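Local coordinates for vacuolar-sorting protein BRO1 (Saccharomyces cerevisiae, PDB 1ZB1) that helps sort cargo proteins into the intralumenal vesicles of multivesicular bodies and recruits the DOA4 deubiquitinase to endosomes, at residues 74-79 with 351-356. Residues are numbered along the deposited sequence; the frame is centred on the assembly and turned at random.
Sequences KYYSFL and KILEPY
L353 lays its forked end against the ring of Y76, with CD2 of the leucine 3.7 Å from CD2 of the tyrosine and the two side chains crossing at about a right angle. The approach is oblique to the ring, and the contact is purely apolar. CG of L353 lies opposite the backbone N (chi1 176°), and the fork straddles two neighbours: CD2 meets the tyrosine, while CD1 also reaches S77 OG at 3.4 Å. That buried hydroxyl touches a second carbon, Y356 CB, also 3.4 Å from S77 OG, yet its polar need is met within its own helix by the carbonyl oxygen of L73. In the mostly helical Bro1 domain, the segments of helices 65-86 and 349-371 meet almost perpendicularly, crossing at -87° with axes 9.3 Å apart, and no hydrogen bond joins 74-79 to 351-356. M357 and V360, further along the second helix, also touch S77. W349 meets the Y76 ring edge-to-face. At the partly exposed margin K74 CG passes 4.0 Å from Y356 CD2, while the lysine's extended chain carries its amino group to a salt bridge with E70, one turn earlier on the same helix.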
loop_
_atom_site.group_PDB
_atom_site.type_symbol
_atom_site.label_atom_id
_atom_site.label_comp_id
_atom_site.label_asym_id
_atom_site.label_seq_id
_atom_site.Cartn_x
_atom_site.Cartn_y
_atom_site.Cartn_z
ATOM N N LYS A 74 5.784 -1.177 -18.539
ATOM C CA LYS A 74 6.260 -0.898 -19.892
ATOM C C LYS A 74 5.427 0.203 -20.550
ATOM O O LYS A 74 5.962 1.082 -21.247
ATOM C CB LYS A 74 6.223 -2.173 -20.747
ATOM C CG LYS A 74 7.267 -3.201 -20.318
ATOM C CD LYS A 74 7.297 -4.429 -21.226
ATOM C CE LYS A 74 8.482 -5.331 -20.854
ATOM N NZ LYS A 74 8.528 -6.603 -21.626
ATOM N N TYR A 75 4.118 0.165 -20.331
ATOM C CA TYR A 75 3.254 1.189 -20.910
ATOM C C TYR A 75 3.542 2.546 -20.254
ATOM O O TYR A 75 3.539 3.569 -20.933
ATOM C CB TYR A 75 1.772 0.817 -20.747
ATOM C CG TYR A 75 0.827 1.780 -21.447
ATOM C CD1 TYR A 75 0.967 2.054 -22.807
ATOM C CD2 TYR A 75 -0.177 2.450 -20.738
ATOM C CE1 TYR A 75 0.139 2.979 -23.449
ATOM C CE2 TYR A 75 -1.019 3.376 -21.377
ATOM C CZ TYR A 75 -0.847 3.635 -22.727
ATOM O OH TYR A 75 -1.629 4.572 -23.362
ATOM N N TYR A 76 3.787 2.565 -18.943
ATOM C CA TYR A 76 4.093 3.833 -18.268
ATOM C C TYR A 76 5.387 4.394 -18.866
ATOM O O TYR A 76 5.492 5.602 -19.126
ATOM C CB TYR A 76 4.279 3.643 -16.754
ATOM C CG TYR A 76 4.307 4.957 -15.972
ATOM C CD1 TYR A 76 3.144 5.477 -15.402
ATOM C CD2 TYR A 76 5.487 5.693 -15.840
ATOM C CE1 TYR A 76 3.150 6.701 -14.717
ATOM C CE2 TYR A 76 5.510 6.923 -15.161
ATOM C CZ TYR A 76 4.338 7.419 -14.602
ATOM O OH TYR A 76 4.351 8.624 -13.921
ATOM N N SER A 77 6.366 3.520 -19.097
ATOM C CA SER A 77 7.635 3.959 -19.678
ATOM C C SER A 77 7.383 4.663 -21.003
ATOM O O SER A 77 7.970 5.707 -21.275
ATOM C CB SER A 77 8.593 2.779 -19.898
ATOM O OG SER A 77 9.029 2.241 -18.660
ATOM N N PHE A 78 6.508 4.090 -21.825
ATOM C CA PHE A 78 6.176 4.684 -23.118
ATOM C C PHE A 78 5.657 6.100 -22.903
ATOM O O PHE A 78 6.049 7.037 -23.599
ATOM C CB PHE A 78 5.088 3.874 -23.828
ATOM C CG PHE A 78 4.503 4.584 -25.020
ATOM C CD1 PHE A 78 5.156 4.564 -26.248
ATOM C CD2 PHE A 78 3.338 5.339 -24.893
ATOM C CE1 PHE A 78 4.660 5.288 -27.338
ATOM C CE2 PHE A 78 2.839 6.064 -25.977
ATOM C CZ PHE A 78 3.503 6.039 -27.199
ATOM N N LEU A 79 4.751 6.229 -21.939
ATOM C CA LEU A 79 4.133 7.512 -21.595
ATOM C C LEU A 79 5.131 8.529 -21.061
ATOM O O LEU A 79 5.053 9.715 -21.393
ATOM C CB LEU A 79 3.056 7.300 -20.530
ATOM C CG LEU A 79 1.566 7.147 -20.844
ATOM C CD1 LEU A 79 1.290 6.888 -22.316
ATOM C CD2 LEU A 79 1.030 6.049 -19.959
ATOM N N LYS A 351 13.305 4.723 -9.217
ATOM C CA LYS A 351 14.137 3.523 -9.236
ATOM C C LYS A 351 13.350 2.270 -9.621
ATOM O O LYS A 351 13.903 1.337 -10.197
ATOM C CB LYS A 351 14.808 3.321 -7.873
ATOM C CG LYS A 351 15.826 4.402 -7.534
ATOM C CD LYS A 351 16.526 4.123 -6.211
ATOM C CE LYS A 351 17.544 5.213 -5.879
ATOM N NZ LYS A 351 18.305 4.910 -4.633
ATOM N N ILE A 352 12.062 2.244 -9.293
ATOM C CA ILE A 352 11.224 1.100 -9.639
ATOM C C ILE A 352 10.991 1.092 -11.153
ATOM O O ILE A 352 11.016 0.043 -11.797
ATOM C CB ILE A 352 9.853 1.176 -8.918
ATOM C CG1 ILE A 352 10.021 0.843 -7.430
ATOM C CG2 ILE A 352 8.857 0.227 -9.578
ATOM C CD1 ILE A 352 8.760 1.067 -6.598
ATOM N N LEU A 353 10.784 2.276 -11.717
ATOM C CA LEU A 353 10.516 2.416 -13.147
ATOM C C LEU A 353 11.745 2.272 -14.043
ATOM O O LEU A 353 11.680 1.698 -15.133
ATOM C CB LEU A 353 9.864 3.778 -13.401
ATOM C CG LEU A 353 9.576 4.208 -14.844
ATOM C CD1 LEU A 353 8.546 3.275 -15.465
ATOM C CD2 LEU A 353 9.063 5.641 -14.850
ATOM N N GLU A 354 12.864 2.795 -13.560
ATOM C CA GLU A 354 14.123 2.803 -14.296
ATOM C C GLU A 354 14.493 1.579 -15.147
ATOM O O GLU A 354 14.838 1.727 -16.312
ATOM C CB GLU A 354 15.255 3.133 -13.319
ATOM C CG GLU A 354 16.583 3.454 -13.957
ATOM C CD GLU A 354 17.488 4.203 -13.003
ATOM O OE1 GLU A 354 17.188 5.386 -12.713
ATOM O OE2 GLU A 354 18.485 3.616 -12.528
ATOM N N PRO A 355 14.422 0.362 -14.588
ATOM C CA PRO A 355 14.777 -0.827 -15.376
ATOM C C PRO A 355 13.987 -1.028 -16.680
ATOM O O PRO A 355 14.437 -1.750 -17.575
ATOM C CB PRO A 355 14.549 -1.973 -14.390
ATOM C CG PRO A 355 14.816 -1.333 -13.056
ATOM C CD PRO A 355 14.121 -0.004 -13.192
ATOM N N TYR A 356 12.824 -0.391 -16.794
ATOM C CA TYR A 356 11.983 -0.532 -17.988
ATOM C C TYR A 356 12.153 0.550 -19.054
ATOM O O TYR A 356 11.742 0.362 -20.201
ATOM C CB TYR A 356 10.502 -0.574 -17.589
ATOM C CG TYR A 356 10.154 -1.703 -16.653
ATOM C CD1 TYR A 356 10.328 -1.575 -15.273
ATOM C CD2 TYR A 356 9.682 -2.917 -17.149
ATOM C CE1 TYR A 356 10.037 -2.643 -14.407
ATOM C CE2 TYR A 356 9.391 -3.983 -16.300
ATOM C CZ TYR A 356 9.573 -3.840 -14.933
ATOM O OH TYR A 356 9.307 -4.903 -14.099
#